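Glucose dehydrogenase (Serratia sp. FS14, PDB 7CDY) is a beta-propeller protein of the glucose/sorbosone dehydrogenase family that holds a bound calcium ion. Local coordinates at residues 135-144 with 156-165; 3-14 with 333-344. All blocks are in the same frame, centred on the assembly; numbering follows the deposited sequence.

Contact 1 (135-144 with 156-165)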
loop_
_atom_site.group_PDB
_atom_site.type_symbol
_atom_site.label_atom_id
_atom_site.label_comp_id
_atom_site.label_asym_id
_atom_site.label_seq_id
_atom_site.Cartn_x
_atom_site.Cartn_y
_atom_site.Cartn_z
ATOM N N GLY A 135 2.010 16.761 5.059
ATOM C CA GLY A 135 1.869 15.921 6.222
ATOM C C GLY A 135 0.493 15.338 6.439
ATOM O O GLY A 135 0.229 14.819 7.528
ATOM N N TYR A 136 -0.395 15.399 5.446
ATOM C CA TYR A 136 -1.660 14.683 5.552
ATOM C C TYR A 136 -1.445 13.204 5.254
ATOM O O TYR A 136 -0.592 12.825 4.439
ATOM C CB TYR A 136 -2.706 15.257 4.599
ATOM C CG TYR A 136 -3.131 16.661 4.983
ATOM C CD1 TYR A 136 -4.121 16.874 5.934
ATOM C CD2 TYR A 136 -2.514 17.767 4.410
ATOM C CE1 TYR A 136 -4.501 18.163 6.295
ATOM C CE2 TYR A 136 -2.882 19.060 4.762
ATOM C CZ TYR A 136 -3.880 19.242 5.697
ATOM O OH TYR A 136 -4.252 20.522 6.064
ATOM N N LEU A 137 -2.220 12.369 5.932
ATOM C CA LEU A 137 -2.084 10.921 5.840
ATOM C C LEU A 137 -3.121 10.367 4.874
ATOM O O LEU A 137 -4.326 10.536 5.090
ATOM C CB LEU A 137 -2.276 10.307 7.224
ATOM C CG LEU A 137 -2.196 8.779 7.275
ATOM C CD1 LEU A 137 -0.853 8.255 6.751
ATOM C CD2 LEU A 137 -2.458 8.296 8.702
ATOM N N PHE A 138 -2.655 9.697 3.819
ATOM C CA PHE A 138 -3.517 8.962 2.902
ATOM C C PHE A 138 -3.547 7.478 3.254
ATOM O O PHE A 138 -2.510 6.872 3.549
ATOM C CB PHE A 138 -3.061 9.152 1.457
ATOM C CG PHE A 138 -3.444 10.481 0.873
ATOM C CD1 PHE A 138 -2.762 11.631 1.225
ATOM C CD2 PHE A 138 -4.488 10.574 -0.038
ATOM C CE1 PHE A 138 -3.129 12.861 0.687
ATOM C CE2 PHE A 138 -4.843 11.792 -0.587
ATOM C CZ PHE A 138 -4.168 12.927 -0.218
ATOM N N ILE A 139 -4.746 6.903 3.238
ATOM C CA ILE A 139 -4.975 5.514 3.621
ATOM C C ILE A 139 -5.774 4.850 2.505
ATOM O O ILE A 139 -6.885 5.288 2.190
ATOM C CB ILE A 139 -5.763 5.428 4.939
ATOM C CG1 ILE A 139 -5.067 6.215 6.058
ATOM C CG2 ILE A 139 -5.987 3.987 5.325
ATOM C CD1 ILE A 139 -5.966 6.468 7.255
ATOM N N ALA A 140 -5.234 3.774 1.932
ATOM C CA ALA A 140 -5.884 3.063 0.832
ATOM C C ALA A 140 -6.629 1.856 1.390
ATOM O O ALA A 140 -6.024 0.999 2.044
ATOM C CB ALA A 140 -4.844 2.635 -0.204
ATOM N N LEU A 141 -7.928 1.773 1.122
ATOM C CA LEU A 141 -8.785 0.730 1.676
ATOM C C LEU A 141 -9.417 -0.114 0.581
ATOM O O LEU A 141 -10.009 0.421 -0.364
ATOM C CB LEU A 141 -9.892 1.347 2.528
ATOM C CG LEU A 141 -9.421 2.184 3.716
ATOM C CD1 LEU A 141 -10.591 2.913 4.354
ATOM C CD2 LEU A 141 -8.733 1.297 4.746
ATOM N N GLY A 142 -9.312 -1.444 0.721
ATOM C CA GLY A 142 -10.048 -2.339 -0.145
ATOM C C GLY A 142 -11.520 -2.395 0.231
ATOM O O GLY A 142 -11.968 -1.852 1.239
ATOM N N GLU A 143 -12.293 -3.068 -0.620
ATOM C CA GLU A 143 -13.760 -3.181 -0.373
ATOM C C GLU A 143 -14.135 -4.491 0.347
ATOM O O GLU A 143 -15.294 -4.819 0.315
ATOM C CB GLU A 143 -14.629 -2.931 -1.622
ATOM C CG GLU A 143 -14.121 -3.477 -2.950
ATOM C CD GLU A 143 -13.916 -4.980 -3.090
ATOM O OE1 GLU A 143 -13.270 -5.552 -2.239
ATOM O OE2 GLU A 143 -14.345 -5.524 -4.095
ATOM N N ASN A 144 -13.163 -5.165 0.987
ATOM C CA ASN A 144 -13.435 -6.311 1.853
ATOM C C ASN A 144 -14.052 -7.489 1.099
ATOM O O ASN A 144 -14.610 -8.407 1.734
ATOM C CB ASN A 144 -14.344 -5.947 3.046
ATOM C CG ASN A 144 -13.707 -4.996 4.082
ATOM O OD1 ASN A 144 -14.410 -4.576 5.002
ATOM N ND2 ASN A 144 -12.429 -4.651 3.948
ATOM N N LEU A 156 -16.820 2.773 4.148
ATOM C CA LEU A 156 -15.394 3.011 3.957
ATOM C C LEU A 156 -14.698 1.906 3.157
ATOM O O LEU A 156 -13.463 1.856 3.106
ATOM C CB LEU A 156 -14.722 3.296 5.301
ATOM C CG LEU A 156 -15.165 4.643 5.869
ATOM C CD1 LEU A 156 -14.796 4.744 7.335
ATOM C CD2 LEU A 156 -14.561 5.801 5.088
ATOM N N GLN A 157 -15.463 1.064 2.484
ATOM C CA GLN A 157 -14.925 0.060 1.582
ATOM C C GLN A 157 -14.546 0.688 0.249
ATOM O O GLN A 157 -15.308 1.476 -0.319
ATOM C CB GLN A 157 -16.008 -0.983 1.313
ATOM C CG GLN A 157 -16.075 -2.099 2.334
ATOM C CD GLN A 157 -16.591 -1.621 3.670
ATOM O OE1 GLN A 157 -17.461 -0.734 3.745
ATOM N NE2 GLN A 157 -16.054 -2.195 4.742
ATOM N N GLY A 158 -13.398 0.283 -0.293
ATOM C CA GLY A 158 -13.019 0.709 -1.636
ATOM C C GLY A 158 -12.790 2.195 -1.757
ATOM O O GLY A 158 -13.122 2.796 -2.786
ATOM N N LYS A 159 -12.248 2.802 -0.713
ATOM C CA LYS A 159 -12.036 4.235 -0.640
ATOM C C LYS A 159 -10.562 4.519 -0.396
ATOM O O LYS A 159 -9.851 3.735 0.250
ATOM C CB LYS A 159 -12.801 4.842 0.550
ATOM C CG LYS A 159 -14.283 4.497 0.620
ATOM C CD LYS A 159 -15.008 5.059 -0.579
ATOM C CE LYS A 159 -16.535 4.986 -0.474
ATOM N NZ LYS A 159 -17.063 3.606 -0.653
ATOM N N LEU A 160 -10.099 5.637 -0.930
ATOM C CA LEU A 160 -8.891 6.291 -0.454
ATOM C C LEU A 160 -9.327 7.369 0.527
ATOM O O LEU A 160 -10.245 8.139 0.229
ATOM C CB LEU A 160 -8.146 6.917 -1.631
ATOM C CG LEU A 160 -6.824 7.623 -1.361
ATOM C CD1 LEU A 160 -5.860 6.718 -0.616
ATOM C CD2 LEU A 160 -6.206 8.094 -2.659
ATOM N N VAL A 161 -8.692 7.410 1.698
ATOM C CA VAL A 161 -9.064 8.312 2.780
ATOM C C VAL A 161 -7.910 9.282 3.004
ATOM O O VAL A 161 -6.743 8.910 2.850
ATOM C CB VAL A 161 -9.344 7.468 4.044
ATOM C CG1 VAL A 161 -9.131 8.257 5.330
ATOM C CG2 VAL A 161 -10.747 6.877 3.983
ATOM N N ARG A 162 -8.233 10.537 3.338
ATOM C CA ARG A 162 -7.231 11.533 3.719
ATOM C C ARG A 162 -7.581 12.092 5.087
ATOM O O ARG A 162 -8.693 12.602 5.286
ATOM C CB ARG A 162 -7.140 12.687 2.722
ATOM C CG ARG A 162 -6.016 13.662 3.076
ATOM C CD ARG A 162 -5.919 14.853 2.129
ATOM N NE ARG A 162 -7.069 15.740 2.254
ATOM C CZ ARG A 162 -7.008 17.061 2.413
ATOM N NH1 ARG A 162 -5.843 17.690 2.492
ATOM N NH2 ARG A 162 -8.135 17.747 2.492
ATOM N N LEU A 163 -6.628 12.020 6.021
ATOM C CA LEU A 163 -6.788 12.494 7.393
ATOM C C LEU A 163 -5.617 13.387 7.779
ATOM O O LEU A 163 -4.582 13.420 7.116
ATOM C CB LEU A 163 -6.869 11.330 8.385
ATOM C CG LEU A 163 -7.962 10.292 8.122
ATOM C CD1 LEU A 163 -7.814 9.118 9.075
ATOM C CD2 LEU A 163 -9.342 10.922 8.238
ATOM N N THR A 164 -5.789 14.107 8.890
ATOM C CA THR A 164 -4.648 14.781 9.497
ATOM C C THR A 164 -3.733 13.760 10.168
ATOM O O THR A 164 -4.058 12.576 10.297
ATOM C CB THR A 164 -5.097 15.791 10.562
ATOM O OG1 THR A 164 -5.575 15.087 11.716
ATOM C CG2 THR A 164 -6.191 16.737 10.020
ATOM N N ALA A 165 -2.587 14.258 10.642
ATOM C CA ALA A 165 -1.633 13.431 11.378
ATOM C C ALA A 165 -2.251 12.761 12.599
ATOM O O ALA A 165 -1.734 11.732 13.060
ATOM C CB ALA A 165 -0.447 14.295 11.818
#

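Contact 2 (3-14 with 333-344)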
loop_
_atom_site.group_PDB
_atom_site.type_symbol
_atom_site.label_atom_id
_atom_site.label_comp_id
_atom_site.label_asym_id
_atom_site.label_seq_id
_atom_site.Cartn_x
_atom_site.Cartn_y
_atom_site.Cartn_z
ATOM N N THR A 3 21.606 -5.701 -10.194
ATOM C CA THR A 3 22.261 -6.393 -9.094
ATOM C C THR A 3 21.239 -6.663 -7.999
ATOM O O THR A 3 20.352 -5.843 -7.750
ATOM C CB THR A 3 23.404 -5.544 -8.527
ATOM O OG1 THR A 3 22.894 -4.281 -8.077
ATOM C CG2 THR A 3 24.490 -5.320 -9.583
ATOM N N VAL A 4 21.359 -7.822 -7.355
ATOM C CA VAL A 4 20.499 -8.187 -6.234
ATOM C C VAL A 4 21.370 -8.720 -5.109
ATOM O O VAL A 4 22.166 -9.643 -5.318
ATOM C CB VAL A 4 19.447 -9.248 -6.608
ATOM C CG1 VAL A 4 18.583 -9.578 -5.388
ATOM C CG2 VAL A 4 18.601 -8.782 -7.769
ATOM N N SER A 5 21.198 -8.158 -3.919
ATOM C CA SER A 5 21.823 -8.654 -2.704
ATOM C C SER A 5 20.722 -9.055 -1.739
ATOM O O SER A 5 19.831 -8.251 -1.441
ATOM C CB SER A 5 22.668 -7.563 -2.057
ATOM O OG SER A 5 23.318 -8.051 -0.898
ATOM N N GLN A 6 20.771 -10.289 -1.263
ATOM C CA GLN A 6 19.843 -10.741 -0.235
ATOM C C GLN A 6 20.382 -10.294 1.115
ATOM O O GLN A 6 21.447 -10.747 1.546
ATOM C CB GLN A 6 19.686 -12.257 -0.291
ATOM C CG GLN A 6 18.746 -12.787 0.778
ATOM C CD GLN A 6 18.497 -14.266 0.646
ATOM O OE1 GLN A 6 17.943 -14.727 -0.351
ATOM N NE2 GLN A 6 18.906 -15.023 1.648
ATOM N N LEU A 7 19.661 -9.395 1.782
ATOM C CA LEU A 7 20.108 -8.855 3.059
ATOM C C LEU A 7 19.596 -9.641 4.251
ATOM O O LEU A 7 20.228 -9.610 5.313
ATOM C CB LEU A 7 19.653 -7.402 3.209
ATOM C CG LEU A 7 20.061 -6.430 2.103
ATOM C CD1 LEU A 7 19.537 -5.037 2.409
ATOM C CD2 LEU A 7 21.578 -6.420 1.940
ATOM N N GLN A 8 18.464 -10.325 4.113
ATOM C CA GLN A 8 17.858 -11.021 5.236
ATOM C C GLN A 8 16.901 -12.069 4.692
ATOM O O GLN A 8 16.260 -11.849 3.662
ATOM C CB GLN A 8 17.099 -10.041 6.143
ATOM C CG GLN A 8 16.503 -10.675 7.387
ATOM C CD GLN A 8 17.566 -11.246 8.305
ATOM O OE1 GLN A 8 18.527 -10.572 8.645
ATOM N NE2 GLN A 8 17.389 -12.497 8.708
ATOM N N ASP A 9 16.807 -13.195 5.391
ATOM C CA ASP A 9 15.828 -14.233 5.094
ATOM C C ASP A 9 15.009 -14.544 6.342
ATOM O O ASP A 9 15.112 -13.838 7.352
ATOM C CB ASP A 9 16.520 -15.494 4.555
ATOM C CG ASP A 9 17.437 -16.153 5.585
ATOM O OD1 ASP A 9 17.698 -15.570 6.655
ATOM O OD2 ASP A 9 17.900 -17.276 5.314
ATOM N N GLY A 10 14.186 -15.586 6.281
ATOM C CA GLY A 10 13.438 -16.011 7.453
ATOM C C GLY A 10 12.368 -15.049 7.923
ATOM O O GLY A 10 12.029 -15.042 9.110
ATOM N N LEU A 11 11.827 -14.228 7.029
ATOM C CA LEU A 11 10.736 -13.324 7.372
ATOM C C LEU A 11 9.445 -13.989 6.924
ATOM O O LEU A 11 9.309 -14.333 5.751
ATOM C CB LEU A 11 10.903 -11.995 6.645
ATOM C CG LEU A 11 12.109 -11.156 7.065
ATOM C CD1 LEU A 11 12.465 -10.167 5.977
ATOM C CD2 LEU A 11 11.830 -10.446 8.394
ATOM N N GLU A 12 8.506 -14.182 7.844
ATOM C CA GLU A 12 7.286 -14.920 7.509
ATOM C C GLU A 12 6.276 -13.974 6.865
ATOM O O GLU A 12 5.663 -13.144 7.550
ATOM C CB GLU A 12 6.696 -15.608 8.738
ATOM C CG GLU A 12 5.527 -16.518 8.375
ATOM C CD GLU A 12 4.890 -17.206 9.566
ATOM O OE1 GLU A 12 4.051 -18.107 9.334
ATOM O OE2 GLU A 12 5.210 -16.858 10.719
ATOM N N HIS A 13 6.104 -14.092 5.554
ATOM C CA HIS A 13 5.203 -13.232 4.798
ATOM C C HIS A 13 5.377 -11.747 5.145
ATOM O O HIS A 13 4.451 -11.096 5.625
ATOM C CB HIS A 13 3.756 -13.681 4.957
ATOM C CG HIS A 13 3.511 -15.044 4.387
ATOM N ND1 HIS A 13 3.381 -15.265 3.034
ATOM C CD2 HIS A 13 3.428 -16.260 4.979
ATOM C CE1 HIS A 13 3.202 -16.557 2.817
ATOM N NE2 HIS A 13 3.228 -17.183 3.980
ATOM N N PRO A 14 6.567 -11.201 4.933
ATOM C CA PRO A 14 6.767 -9.774 5.196
ATOM C C PRO A 14 5.889 -8.947 4.273
ATOM O O PRO A 14 5.586 -9.348 3.144
ATOM C CB PRO A 14 8.256 -9.567 4.898
ATOM C CG PRO A 14 8.559 -10.619 3.849
ATOM C CD PRO A 14 7.716 -11.810 4.235
ATOM N N LEU A 333 10.638 -6.621 -0.490
ATOM C CA LEU A 333 10.294 -7.780 0.323
ATOM C C LEU A 333 9.616 -8.818 -0.550
ATOM O O LEU A 333 8.847 -8.469 -1.452
ATOM C CB LEU A 333 9.318 -7.420 1.446
ATOM C CG LEU A 333 9.817 -6.394 2.464
ATOM C CD1 LEU A 333 8.688 -5.934 3.401
ATOM C CD2 LEU A 333 10.992 -6.937 3.260
ATOM N N THR A 334 9.892 -10.091 -0.285
ATOM C CA THR A 334 9.271 -11.182 -1.027
ATOM C C THR A 334 8.216 -11.870 -0.175
ATOM O O THR A 334 8.410 -12.074 1.027
ATOM C CB THR A 334 10.290 -12.196 -1.572
ATOM O OG1 THR A 334 10.818 -12.990 -0.498
ATOM C CG2 THR A 334 11.417 -11.486 -2.281
ATOM N N ASP A 335 7.088 -12.213 -0.802
ATOM C CA ASP A 335 5.925 -12.742 -0.080
ATOM C C ASP A 335 5.955 -14.265 -0.087
ATOM O O ASP A 335 5.324 -14.930 -0.910
ATOM C CB ASP A 335 4.621 -12.232 -0.682
ATOM C CG ASP A 335 3.397 -12.825 0.008
ATOM O OD1 ASP A 335 3.496 -13.128 1.219
ATOM O OD2 ASP A 335 2.352 -13.013 -0.655
ATOM N N GLU A 336 6.680 -14.818 0.877
ATOM C CA GLU A 336 6.762 -16.261 1.055
ATOM C C GLU A 336 7.029 -16.548 2.521
ATOM O O GLU A 336 7.312 -15.642 3.310
ATOM C CB GLU A 336 7.857 -16.876 0.182
ATOM C CG GLU A 336 9.195 -16.232 0.398
ATOM C CD GLU A 336 10.235 -16.635 -0.626
ATOM O OE1 GLU A 336 10.490 -17.851 -0.773
ATOM O OE2 GLU A 336 10.807 -15.730 -1.274
ATOM N N ARG A 337 6.926 -17.829 2.884
ATOM C CA ARG A 337 7.199 -18.245 4.259
ATOM C C ARG A 337 8.637 -17.926 4.660
ATOM O O ARG A 337 8.891 -17.419 5.762
ATOM C CB ARG A 337 6.924 -19.740 4.399
ATOM C CG ARG A 337 6.637 -20.194 5.807
ATOM C CD ARG A 337 6.471 -21.691 5.857
ATOM N NE ARG A 337 5.151 -22.084 6.303
ATOM C CZ ARG A 337 4.689 -23.331 6.285
ATOM N NH1 ARG A 337 3.463 -23.611 6.717
ATOM N NH2 ARG A 337 5.470 -24.313 5.839
ATOM N N ASP A 338 9.591 -18.239 3.785
ATOM C CA ASP A 338 10.983 -17.816 3.949
ATOM C C ASP A 338 11.199 -16.525 3.159
ATOM O O ASP A 338 11.912 -16.469 2.156
ATOM C CB ASP A 338 11.934 -18.931 3.509
ATOM C CG ASP A 338 13.396 -18.588 3.747
ATOM O OD1 ASP A 338 13.693 -17.709 4.582
ATOM O OD2 ASP A 338 14.260 -19.199 3.079
ATOM N N GLY A 339 10.540 -15.470 3.637
ATOM C CA GLY A 339 10.566 -14.205 2.931
ATOM C C GLY A 339 11.907 -13.515 3.053
ATOM O O GLY A 339 12.631 -13.679 4.037
ATOM N N LYS A 340 12.220 -12.711 2.042
ATOM C CA LYS A 340 13.525 -12.082 1.904
ATOM C C LYS A 340 13.410 -10.561 1.853
ATOM O O LYS A 340 12.425 -10.006 1.344
ATOM C CB LYS A 340 14.223 -12.542 0.611
ATOM C CG LYS A 340 14.241 -14.058 0.369
ATOM C CD LYS A 340 14.956 -14.825 1.464
ATOM C CE LYS A 340 15.335 -16.238 0.998
ATOM N NZ LYS A 340 14.127 -17.037 0.643
ATOM N N LEU A 341 14.450 -9.898 2.363
ATOM C CA LEU A 341 14.714 -8.489 2.115
ATOM C C LEU A 341 15.816 -8.416 1.064
ATOM O O LEU A 341 16.898 -8.985 1.260
ATOM C CB LEU A 341 15.178 -7.811 3.407
ATOM C CG LEU A 341 15.680 -6.369 3.306
ATOM C CD1 LEU A 341 14.548 -5.413 2.951
ATOM C CD2 LEU A 341 16.333 -5.969 4.633
ATOM N N LEU A 342 15.543 -7.735 -0.047
ATOM C CA LEU A 342 16.473 -7.639 -1.167
ATOM C C LEU A 342 16.870 -6.193 -1.414
ATOM O O LEU A 342 16.037 -5.283 -1.331
ATOM C CB LEU A 342 15.834 -8.158 -2.458
ATOM C CG LEU A 342 15.265 -9.573 -2.418
ATOM C CD1 LEU A 342 14.606 -9.911 -3.748
ATOM C CD2 LEU A 342 16.343 -10.594 -2.067
ATOM N N LYS A 343 18.133 -5.993 -1.765
ATOM C CA LYS A 343 18.659 -4.697 -2.171
ATOM C C LYS A 343 18.991 -4.781 -3.659
ATOM O O LYS A 343 19.766 -5.652 -4.078
ATOM C CB LYS A 343 19.906 -4.378 -1.349
ATOM C CG LYS A 343 20.559 -3.049 -1.643
ATOM C CD LYS A 343 21.781 -2.896 -0.743
ATOM C CE LYS A 343 22.762 -1.877 -1.269
ATOM N NZ LYS A 343 23.960 -1.761 -0.389
ATOM N N VAL A 344 18.382 -3.893 -4.419
ATOM C CA VAL A 344 18.437 -3.993 -5.899
ATOM C C VAL A 344 18.970 -2.714 -6.517
ATOM O O VAL A 344 18.550 -1.662 -6.164
ATOM C CB VAL A 344 17.046 -4.318 -6.467
ATOM C CG1 VAL A 344 17.112 -4.430 -7.972
ATOM C CG2 VAL A 344 16.483 -5.596 -5.878
HETATM O O HOH W 1 22.191 -4.570 -5.370
HETATM O O HOH W 2 16.866 -18.978 3.385
HETATM O O HOH W 3 3.603 -19.128 6.831
HETATM O O HOH W 4 3.135 -10.629 2.466
#

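Contact 1 (135-144 with 156-165)
Ile139 and Val161 sit at the dense centre of this strand pair, a hydrogen-bonded antiparallel pair in which each residue both gives and takes: Ile139 N reaches Val161 O at 2.9 Å, and Val161 N returns to Ile139 O. Their side chains lie side by side, pointing the same way. CG1 of Ile139 stands anti to the carbonyl carbon, and the branch ends with CD1 3.7 Å from Leu163 CD1. Leu141 adds its CD1 over Val161 CG2, and Phe113 of strand 109-114 closes over this aliphatic face.

On the other face of the sheet Phe138 and Arg162 form a non-hydrogen-bonded pair. The arginine methylenes run over one face of the Phe138 ring, a CH-pi contact with Arg162 CG 4.0 Å from the ring centroid and offset toward the rim. These are the two middle strands, 137-140 and 160-163, of a four-stranded antiparallel sheet, the blade unit of a beta-propeller; Leu196 of strand 192-198, in the next sheet, packs against Phe138.

Toward Tyr136 the packing opens to a partly exposed margin. Bent at chi3 (68°), Arg162 brings NH1 over the centre of the tyrosine ring, 3.7 Å above its plane; CZ is 13° off the ring normal, which supports a cation-pi interaction, although the two planes are 44° apart. Asp172 and Asn173 hold the guanidinium through NH2.

The opposite end is buried but polar. Gln157 NE2 donates to Asn144 OD1 at 2.9 Å, keeping the acceptor in its own amide plane yet standing above that of Asn144, and NE2 also bonds Pro117 O.

Contact 2 (3-14 with 333-344)
His13 and Asp335 meet in a nearly straight side-chain hydrogen bond: His13 ND1 donates to Asp335 OD1 at 2.8 Å, with an N-H...O angle of 173°. The carboxylate oxygen lies in the ring plane and is approached from its syn side but well out of the carboxylate plane (31°), the two planes being steeply turned against each other. Asp335 extends its CG anti to the backbone N (chi1 177°), which carries OD1 to the ring edge; OD2 is paired with Arg318 and Arg320. Glu336 C and Arg337 N lie over one face of the imidazole, so backbone of the turn lies against one ring face while the Asp335 carboxylate holds its edge.

Next to it Pro14 sets CG 3.2 Å from Thr334 O and CB against Leu333 CD1.

Leu7 turns CG anti to its carbonyl carbon, laying CD1 between Leu341 CD2 and Lys343 CB, the latter at 3.8 Å. Lys340, bent at chi2 and chi4, passes its CE 3.3 Å from Gln6 OE1 and its CD 3.5 Å from Asp9 CB before NZ curls back to Asp338 O and, more weakly, OD2. Asp338 OD1 accepts from Gly10 N at 2.8 Å. A water donates to both Asp9 OD2 and Asp338 OD2, bridging two carboxylates that would otherwise probably repel.

Two register slips shape the backbone: Leu7 and Gln8 both face Leu341, a classic beta bulge, and Gly10 and Leu11 both face Gly339, a G1 bulge with Gly10 at positive phi. Strand 3-19, from the N-terminus, joins the C-terminal strand 339-345 in one antiparallel sheet, an arrangement by which many beta-propellers close their ring, often called a velcro closure.

How the contacts relate
Both contacts pair antiparallel strands, but in different sheets on opposite sides of the chain's centre, with about 28 Å between their centres and about 16 Å between nearest atoms. Contact 1 is local, its segments 12 residues apart, and mostly buried; contact 2 spans 319 residues, encloses contact 1 along the chain, and lies partly at the surface. Chemistry follows place: 135-144 with 156-165 keeps an unbroken register through its strands and relies mainly on aliphatic and aromatic packing, with Arg162 lying over two rings and an amide pair at one end, whereas 3-14 with 333-344 is interrupted by bulges and adds carboxylate, lysine and water-mediated links between the two chain ends.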